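Local structure of single-stranded-DNA-specific exonuclease RecJ (Thermus thermophilus, 2ZXR) at residues G85-A90 with R286-D291; L278-K283 with L303-A308; G339-M344 with V362-G367. The protein degrades single-stranded DNA from the 5' end toward the 3' end as a metal-dependent exonuclease involved in DNA repair, with no detectable activity on single-stranded RNA. All coordinates share one frame; numbering follows the deposited sequence.

Interaction 1: G85-A90 with R286-D291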
loop_
_atom_site.group_PDB
_atom_site.type_symbol
_atom_site.label_atom_id
_atom_site.label_comp_id
_atom_site.label_asym_id
_atom_site.label_seq_id
_atom_site.Cartn_x
_atom_site.Cartn_y
_atom_site.Cartn_z
ATOM N N GLY A 85 -15.684 4.530 13.993
ATOM C CA GLY A 85 -16.770 5.162 14.728
ATOM C C GLY A 85 -16.644 4.954 16.243
ATOM O O GLY A 85 -16.896 5.874 17.038
ATOM N N LEU A 86 -16.254 3.755 16.661
ATOM C CA LEU A 86 -16.118 3.480 18.084
ATOM C C LEU A 86 -14.983 4.243 18.766
ATOM O O LEU A 86 -15.154 4.728 19.906
ATOM C CB LEU A 86 -15.953 1.984 18.331
ATOM C CG LEU A 86 -17.184 1.132 18.026
ATOM C CD1 LEU A 86 -16.824 -0.343 18.071
ATOM C CD2 LEU A 86 -18.268 1.423 19.049
ATOM N N THR A 87 -13.830 4.356 18.099
ATOM C CA THR A 87 -12.730 5.071 18.717
ATOM C C THR A 87 -13.079 6.551 18.730
ATOM O O THR A 87 -12.754 7.259 19.685
ATOM C CB THR A 87 -11.378 4.811 18.002
ATOM O OG1 THR A 87 -11.492 5.099 16.608
ATOM C CG2 THR A 87 -10.945 3.360 18.208
ATOM N N GLY A 88 -13.771 7.003 17.685
ATOM C CA GLY A 88 -14.186 8.385 17.610
ATOM C C GLY A 88 -15.182 8.710 18.731
ATOM O O GLY A 88 -15.094 9.768 19.353
ATOM N N THR A 89 -16.153 7.844 19.012
ATOM C CA THR A 89 -17.053 8.211 20.107
ATOM C C THR A 89 -16.328 8.095 21.466
ATOM O O THR A 89 -16.574 8.897 22.368
ATOM C CB THR A 89 -18.456 7.458 20.086
ATOM O OG1 THR A 89 -18.473 6.385 21.017
ATOM C CG2 THR A 89 -18.813 6.969 18.730
ATOM N N ALA A 90 -15.388 7.158 21.603
ATOM C CA ALA A 90 -14.665 7.064 22.861
ATOM C C ALA A 90 -13.915 8.376 23.087
ATOM O O ALA A 90 -13.839 8.856 24.206
ATOM C CB ALA A 90 -13.698 5.880 22.864
ATOM N N ARG A 286 -17.269 -0.243 25.452
ATOM C CA ARG A 286 -16.965 -0.265 26.886
ATOM C C ARG A 286 -15.473 -0.534 27.139
ATOM O O ARG A 286 -14.878 0.031 28.053
ATOM C CB ARG A 286 -17.845 -1.321 27.597
ATOM C CG ARG A 286 -17.670 -1.439 29.114
ATOM C CD ARG A 286 -17.971 -0.108 29.858
ATOM N NE ARG A 286 -17.572 -0.211 31.265
ATOM C CZ ARG A 286 -17.399 0.808 32.112
ATOM N NH1 ARG A 286 -17.595 2.069 31.734
ATOM N NH2 ARG A 286 -16.978 0.559 33.346
ATOM N N LEU A 287 -14.857 -1.378 26.317
ATOM C CA LEU A 287 -13.460 -1.665 26.522
ATOM C C LEU A 287 -12.658 -0.366 26.417
ATOM O O LEU A 287 -11.697 -0.171 27.152
ATOM C CB LEU A 287 -12.956 -2.686 25.485
ATOM C CG LEU A 287 -11.428 -2.928 25.490
ATOM C CD1 LEU A 287 -11.003 -3.695 26.757
ATOM C CD2 LEU A 287 -11.019 -3.697 24.240
ATOM N N LEU A 288 -13.078 0.522 25.524
ATOM C CA LEU A 288 -12.374 1.788 25.280
ATOM C C LEU A 288 -12.669 2.892 26.308
ATOM O O LEU A 288 -11.902 3.868 26.418
ATOM C CB LEU A 288 -12.715 2.314 23.865
ATOM C CG LEU A 288 -12.394 1.344 22.719
ATOM C CD1 LEU A 288 -12.744 1.956 21.388
ATOM C CD2 LEU A 288 -10.928 0.992 22.765
ATOM N N LEU A 289 -13.769 2.735 27.043
ATOM C CA LEU A 289 -14.187 3.719 28.042
ATOM C C LEU A 289 -13.823 3.404 29.502
ATOM O O LEU A 289 -13.731 4.323 30.329
ATOM C CB LEU A 289 -15.702 3.916 27.967
ATOM C CG LEU A 289 -16.290 4.497 26.680
ATOM C CD1 LEU A 289 -17.847 4.539 26.761
ATOM C CD2 LEU A 289 -15.714 5.891 26.469
ATOM N N THR A 290 -13.597 2.125 29.826
ATOM C CA THR A 290 -13.313 1.784 31.206
ATOM C C THR A 290 -11.887 2.074 31.679
ATOM O O THR A 290 -10.952 2.063 30.902
ATOM C CB THR A 290 -13.668 0.295 31.505
ATOM O OG1 THR A 290 -13.541 0.052 32.916
ATOM C CG2 THR A 290 -12.716 -0.667 30.749
ATOM N N ASP A 291 -11.740 2.339 32.976
ATOM C CA ASP A 291 -10.436 2.612 33.582
ATOM C C ASP A 291 -10.159 1.476 34.568
ATOM O O ASP A 291 -9.145 1.467 35.263
ATOM C CB ASP A 291 -10.467 3.946 34.341
ATOM C CG ASP A 291 -10.596 5.155 33.414
ATOM O OD1 ASP A 291 -11.163 6.164 33.866
ATOM O OD2 ASP A 291 -10.120 5.122 32.251
#

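Interaction 2: L278-K283 with L303-A308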
loop_
_atom_site.group_PDB
_atom_site.type_symbol
_atom_site.label_atom_id
_atom_site.label_comp_id
_atom_site.label_asym_id
_atom_site.label_seq_id
_atom_site.Cartn_x
_atom_site.Cartn_y
_atom_site.Cartn_z
ATOM N N LEU A 278 -20.746 -8.492 14.881
ATOM C CA LEU A 278 -21.524 -9.523 15.553
ATOM C C LEU A 278 -22.626 -9.027 16.518
ATOM O O LEU A 278 -23.188 -9.800 17.300
ATOM C CB LEU A 278 -20.559 -10.491 16.265
ATOM C CG LEU A 278 -20.318 -11.850 15.580
ATOM C CD1 LEU A 278 -20.378 -11.716 14.060
ATOM C CD2 LEU A 278 -18.989 -12.439 16.031
ATOM N N GLY A 279 -22.949 -7.745 16.457
ATOM C CA GLY A 279 -23.986 -7.227 17.337
ATOM C C GLY A 279 -23.573 -6.997 18.782
ATOM O O GLY A 279 -24.430 -6.929 19.669
ATOM N N GLU A 280 -22.280 -6.896 19.058
ATOM C CA GLU A 280 -21.875 -6.621 20.435
ATOM C C GLU A 280 -20.946 -5.403 20.491
ATOM O O GLU A 280 -19.962 -5.383 21.218
ATOM C CB GLU A 280 -21.250 -7.872 21.096
ATOM C CG GLU A 280 -22.319 -8.950 21.447
ATOM C CD GLU A 280 -21.787 -10.230 22.124
ATOM O OE1 GLU A 280 -22.080 -11.342 21.605
ATOM O OE2 GLU A 280 -21.106 -10.161 23.178
ATOM N N ALA A 281 -21.300 -4.375 19.726
ATOM C CA ALA A 281 -20.529 -3.123 19.683
ATOM C C ALA A 281 -20.341 -2.474 21.076
ATOM O O ALA A 281 -19.302 -1.873 21.337
ATOM C CB ALA A 281 -21.181 -2.127 18.706
ATOM N N GLU A 282 -21.328 -2.612 21.966
ATOM C CA GLU A 282 -21.226 -2.059 23.324
ATOM C C GLU A 282 -19.995 -2.623 24.000
ATOM O O GLU A 282 -19.312 -1.932 24.724
ATOM C CB GLU A 282 -22.430 -2.443 24.210
ATOM C CG GLU A 282 -23.701 -2.743 23.474
ATOM C CD GLU A 282 -23.695 -4.122 22.789
ATOM O OE1 GLU A 282 -24.165 -4.190 21.623
ATOM O OE2 GLU A 282 -23.243 -5.127 23.416
ATOM N N LYS A 283 -19.735 -3.905 23.787
ATOM C CA LYS A 283 -18.580 -4.556 24.390
ATOM C C LYS A 283 -17.292 -3.840 24.011
ATOM O O LYS A 283 -16.429 -3.574 24.872
ATOM C CB LYS A 283 -18.485 -6.004 23.917
ATOM C CG LYS A 283 -18.923 -7.064 24.919
ATOM C CD LYS A 283 -20.311 -6.848 25.402
ATOM C CE LYS A 283 -20.739 -8.000 26.314
ATOM N NZ LYS A 283 -20.612 -9.322 25.635
ATOM N N LEU A 303 -13.677 -9.798 23.357
ATOM C CA LEU A 303 -13.399 -9.449 21.960
ATOM C C LEU A 303 -12.654 -10.613 21.290
ATOM O O LEU A 303 -12.879 -10.885 20.113
ATOM C CB LEU A 303 -12.552 -8.177 21.819
ATOM C CG LEU A 303 -13.026 -6.785 22.256
ATOM C CD1 LEU A 303 -12.339 -5.745 21.379
ATOM C CD2 LEU A 303 -14.547 -6.645 22.144
ATOM N N HIS A 304 -11.771 -11.292 22.021
ATOM C CA HIS A 304 -11.057 -12.430 21.420
ATOM C C HIS A 304 -12.039 -13.516 20.991
ATOM O O HIS A 304 -11.878 -14.127 19.930
ATOM C CB HIS A 304 -10.051 -13.028 22.395
ATOM C CG HIS A 304 -8.838 -12.177 22.594
ATOM N ND1 HIS A 304 -7.987 -12.321 23.674
ATOM C CD2 HIS A 304 -8.307 -11.199 21.824
ATOM C CE1 HIS A 304 -6.980 -11.473 23.549
ATOM N NE2 HIS A 304 -7.151 -10.782 22.433
ATOM N N ARG A 305 -13.072 -13.730 21.808
ATOM C CA ARG A 305 -14.069 -14.728 21.505
ATOM C C ARG A 305 -14.917 -14.320 20.307
ATOM O O ARG A 305 -15.217 -15.135 19.442
ATOM C CB ARG A 305 -14.978 -14.965 22.707
ATOM C CG ARG A 305 -15.771 -16.251 22.553
ATOM C CD ARG A 305 -17.082 -16.211 23.310
ATOM N NE ARG A 305 -17.968 -15.190 22.767
ATOM C CZ ARG A 305 -18.558 -14.266 23.507
ATOM N NH1 ARG A 305 -18.342 -14.258 24.814
ATOM N NH2 ARG A 305 -19.351 -13.356 22.945
ATOM N N LEU A 306 -15.311 -13.053 20.255
ATOM C CA LEU A 306 -16.119 -12.593 19.134
ATOM C C LEU A 306 -15.330 -12.693 17.815
ATOM O O LEU A 306 -15.876 -13.087 16.777
ATOM C CB LEU A 306 -16.581 -11.149 19.371
ATOM C CG LEU A 306 -17.679 -11.017 20.432
ATOM C CD1 LEU A 306 -17.649 -9.617 21.017
ATOM C CD2 LEU A 306 -19.071 -11.355 19.807
ATOM N N ASN A 307 -14.054 -12.325 17.862
ATOM C CA ASN A 307 -13.209 -12.392 16.670
ATOM C C ASN A 307 -13.020 -13.847 16.200
ATOM O O ASN A 307 -12.964 -14.109 15.000
ATOM C CB ASN A 307 -11.848 -11.762 16.958
ATOM C CG ASN A 307 -11.013 -11.589 15.705
ATOM O OD1 ASN A 307 -11.391 -10.859 14.781
ATOM N ND2 ASN A 307 -9.872 -12.258 15.667
ATOM N N ALA A 308 -12.937 -14.780 17.147
ATOM C CA ALA A 308 -12.791 -16.200 16.811
ATOM C C ALA A 308 -14.084 -16.691 16.157
ATOM O O ALA A 308 -14.062 -17.538 15.257
ATOM C CB ALA A 308 -12.490 -17.036 18.077
#

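Interaction 3: G339-M344 with V362-G367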
loop_
_atom_site.group_PDB
_atom_site.type_symbol
_atom_site.label_atom_id
_atom_site.label_comp_id
_atom_site.label_asym_id
_atom_site.label_seq_id
_atom_site.Cartn_x
_atom_site.Cartn_y
_atom_site.Cartn_z
ATOM N N GLY A 339 -26.500 -17.286 5.211
ATOM C CA GLY A 339 -25.213 -16.711 5.559
ATOM C C GLY A 339 -25.376 -15.571 6.550
ATOM O O GLY A 339 -26.434 -14.944 6.599
ATOM N N HIS A 340 -24.348 -15.313 7.353
ATOM C CA HIS A 340 -24.396 -14.230 8.332
ATOM C C HIS A 340 -23.981 -12.914 7.630
ATOM O O HIS A 340 -22.893 -12.803 7.096
ATOM C CB HIS A 340 -23.457 -14.564 9.511
ATOM C CG HIS A 340 -23.630 -13.668 10.703
ATOM N ND1 HIS A 340 -23.633 -14.146 11.999
ATOM C CD2 HIS A 340 -23.839 -12.331 10.795
ATOM C CE1 HIS A 340 -23.844 -13.145 12.838
ATOM N NE2 HIS A 340 -23.974 -12.033 12.133
ATOM N N PRO A 341 -24.868 -11.909 7.600
ATOM C CA PRO A 341 -24.524 -10.639 6.936
ATOM C C PRO A 341 -23.302 -9.943 7.514
ATOM O O PRO A 341 -22.656 -9.147 6.834
ATOM C CB PRO A 341 -25.813 -9.821 7.076
ATOM C CG PRO A 341 -26.876 -10.915 6.992
ATOM C CD PRO A 341 -26.294 -11.918 7.971
ATOM N N GLY A 342 -22.971 -10.284 8.751
ATOM C CA GLY A 342 -21.824 -9.704 9.415
ATOM C C GLY A 342 -20.473 -10.186 8.905
ATOM O O GLY A 342 -19.436 -9.542 9.163
ATOM N N VAL A 343 -20.445 -11.300 8.180
ATOM C CA VAL A 343 -19.164 -11.768 7.686
ATOM C C VAL A 343 -19.000 -11.750 6.182
ATOM O O VAL A 343 -17.869 -11.919 5.700
ATOM C CB VAL A 343 -18.828 -13.210 8.194
ATOM C CG1 VAL A 343 -19.226 -13.344 9.659
ATOM C CG2 VAL A 343 -19.491 -14.265 7.326
ATOM N N MET A 344 -20.085 -11.520 5.435
ATOM C CA MET A 344 -19.987 -11.550 3.973
ATOM C C MET A 344 -19.076 -10.494 3.347
ATOM O O MET A 344 -18.481 -10.735 2.311
ATOM C CB MET A 344 -21.394 -11.531 3.304
ATOM C CG MET A 344 -22.311 -10.357 3.667
ATOM S SD MET A 344 -24.073 -10.396 2.983
ATOM C CE MET A 344 -23.995 -11.655 1.762
ATOM N N VAL A 362 -25.186 -12.253 -1.533
ATOM C CA VAL A 362 -26.497 -11.997 -0.943
ATOM C C VAL A 362 -26.695 -13.044 0.128
ATOM O O VAL A 362 -26.414 -14.216 -0.102
ATOM C CB VAL A 362 -27.622 -12.170 -1.978
ATOM C CG1 VAL A 362 -28.988 -11.997 -1.298
ATOM C CG2 VAL A 362 -27.458 -11.169 -3.099
ATOM N N ALA A 363 -27.144 -12.634 1.302
ATOM C CA ALA A 363 -27.392 -13.585 2.396
ATOM C C ALA A 363 -28.499 -12.996 3.210
ATOM O O ALA A 363 -28.416 -11.838 3.613
ATOM C CB ALA A 363 -26.164 -13.772 3.270
ATOM N N GLN A 364 -29.546 -13.779 3.435
ATOM C CA GLN A 364 -30.678 -13.304 4.219
ATOM C C GLN A 364 -31.227 -11.967 3.686
ATOM O O GLN A 364 -31.630 -11.088 4.450
ATOM C CB GLN A 364 -30.258 -13.190 5.704
ATOM C CG GLN A 364 -29.861 -14.567 6.265
ATOM C CD GLN A 364 -29.645 -14.581 7.768
ATOM O OE1 GLN A 364 -28.527 -14.374 8.257
ATOM N NE2 GLN A 364 -30.713 -14.832 8.509
ATOM N N GLY A 365 -31.232 -11.819 2.369
ATOM C CA GLY A 365 -31.772 -10.613 1.773
ATOM C C GLY A 365 -30.909 -9.373 1.858
ATOM O O GLY A 365 -31.319 -8.288 1.427
ATOM N N LYS A 366 -29.730 -9.504 2.446
ATOM C CA LYS A 366 -28.831 -8.361 2.515
ATOM C C LYS A 366 -27.768 -8.616 1.477
ATOM O O LYS A 366 -27.400 -9.759 1.226
ATOM C CB LYS A 366 -28.221 -8.226 3.910
ATOM C CG LYS A 366 -29.279 -8.003 5.000
ATOM C CD LYS A 366 -30.238 -6.882 4.592
ATOM C CE LYS A 366 -31.183 -6.473 5.734
ATOM N NZ LYS A 366 -30.460 -5.738 6.834
ATOM N N GLY A 367 -27.286 -7.561 0.843
ATOM C CA GLY A 367 -26.277 -7.762 -0.177
ATOM C C GLY A 367 -25.023 -6.935 0.018
ATOM O O GLY A 367 -25.071 -5.806 0.508
#

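Interaction 1: G85-A90 with R286-D291
Leu288 and Ala90 meet where two helices of the nuclease core pack together. Helix 83-98 lies in the DHH family domain and begins within the DxDxD motif, whose Asp80, Asp82 and Asp84 bind manganese. The last turn of helix 281-289 packs against it. The contact is apolar, and no hydrogen bond crosses it. CB of Ala90 sits 3.8 Å from CB of Leu288, and the small Ala90 side chain is consistent with the close approach. The shortest CA to CA distance is 6.2 Å, between Ala90 and Leu289.

Leu288 reaches past Ala90 toward the start of the other segment. Its CG stands beside the backbone N and anti to the carbonyl carbon (chi1 -57°), and the extended chi2 (-179°) carries CD1 on to Thr87. There CD1 lies 3.9 Å from CG2 of Thr87 and 4.0 Å from the carbonyl O of Leu86. Leu289 closes over Ala90 with one branch. Its CD2 is 3.9 Å from CA of Ala90, and its side chain also touches Val93 and Arg94 one turn further on.

Thr87 offers its methyl to Leu288 while its hydroxyl serves its own helix. OG1 is hydrogen-bonded to Ala83 O, which fixes the rotation of the side chain (chi1 54°). The Leu86 side chain packs on Asp80, a manganese ligand, and on Ala284 and Leu285. Beyond the leucines, helix 281-289 ends before Thr290. Leu288 O is taken up by NE of Arg94, and Arg286 O accepts from both Leu289 N (3.1 Å) and Thr290 N (3.0 Å).

Interaction 2: L278-K283 with L303-A308
Glu280 lies between two cations, and one of them, Arg305, crosses the contact only as a long salt bridge. Glu280 OE1 is 3.6 Å from Arg305 NH2, with the carboxylate and guanidinium planes 41° apart. The oxygens approach the guanidinium at its edge. The other cation is held much more tightly. Lys283 NZ donates to Glu280 OE2 at 2.6 Å, nearly in line with the C-O bond. Glu302 binds both cations in turn, so the four side chains form a salt-bridge network.

Glu280 CG is anti to the carbonyl carbon (chi1 -73°), and the extended chain beyond it brings the carboxylate to Leu306 and Arg305. Leu306 packs its two methyls against the Glu280 side chain. Its CD2 lies 3.5 Å from Glu280 OE1, and its CD1 is 4.0 Å from Glu280 CB. CD2 also meets CD2 of Leu278 at 3.9 Å, where the two leucines run past each other in opposite directions. Leu278 CD2 continues to the carbonyl O of Leu306, only 3.3 Å away. Leu303 adds CD2 against the backbone of Lys283.

The backbone sets up this layout. Gly279, with its positive phi of 77°, is the C-prime residue of a Schellman motif that ends helix 261-277. The chain turns there, and Glu280 leads into helix 281-289. Helix 293-321 packs across this junction. Leu303 and Leu306 also touch Ala275 of helix 261-277, and Leu303 reaches Leu251 of helix 246-254.

Interaction 3: G339-M344 with V362-G367
Met344 points its side chain from helix 341-355 at Ala363, at the end of strand 359-363. The contact joins the start of the helix to the second strand of the beta-alpha-beta unit formed by strand 332-335, this helix and strand 359-363, within the DHHA1 domain. From CB, the chain sets off with CG between the backbone N and the carbonyl carbon (chi1 57°). SD then lies 3.8 Å from Lys366 O and 4.0 Å from Ala363 CB. At the tip the chain bends sharply, with CE almost eclipsed over CB (chi3 -14°). CE is 3.3 Å from Ala363 N. It is also 3.4 Å from Ala363 CB, tighter than usual for two carbons.

The sheet side is a two-residue hairpin. A type I' turn runs from Ala363 to Lys366, and these two residues share a pair of backbone hydrogen bonds. Beside Met344, Gly339 O lies 3.5 Å from Ala363 CB. Pro341 CG lies 3.8 Å from Ala363 O. Met317 of helix 293-321 touches Met344 as well.

Ala363 N already donates to Lys366 O, and Ala363 O accepts from Lys366 N, so the methyl of Met344 meets a residue whose backbone N and O are both bonded within the hairpin. The Met344 contact is apolar, and the near-eclipsed chi3 and the short CE-CB contact suggest a strained, tightly packed tip.

Interactions 1 and 2 share helix 281-289, and their segments alternate along the chain. Their centres are 14 Å apart, and they touch where Leu287 CD2 lies 3.8 Å from Leu303 CD1. Interaction 3 is centred about 18 Å from interaction 2, and the two meet through Leu278 CD1 and His340 CE1 at 3.9 Å. Interactions 1 and 3 do not touch, with nearest atoms about 13 Å apart. Interaction 1 is close to the metal site, since the side chain of Thr87 is about 9 Å from the bound magnesium ion. Interaction 2 lies between the other two, and its Glu280 side chain is about 10 Å from that of Asp80.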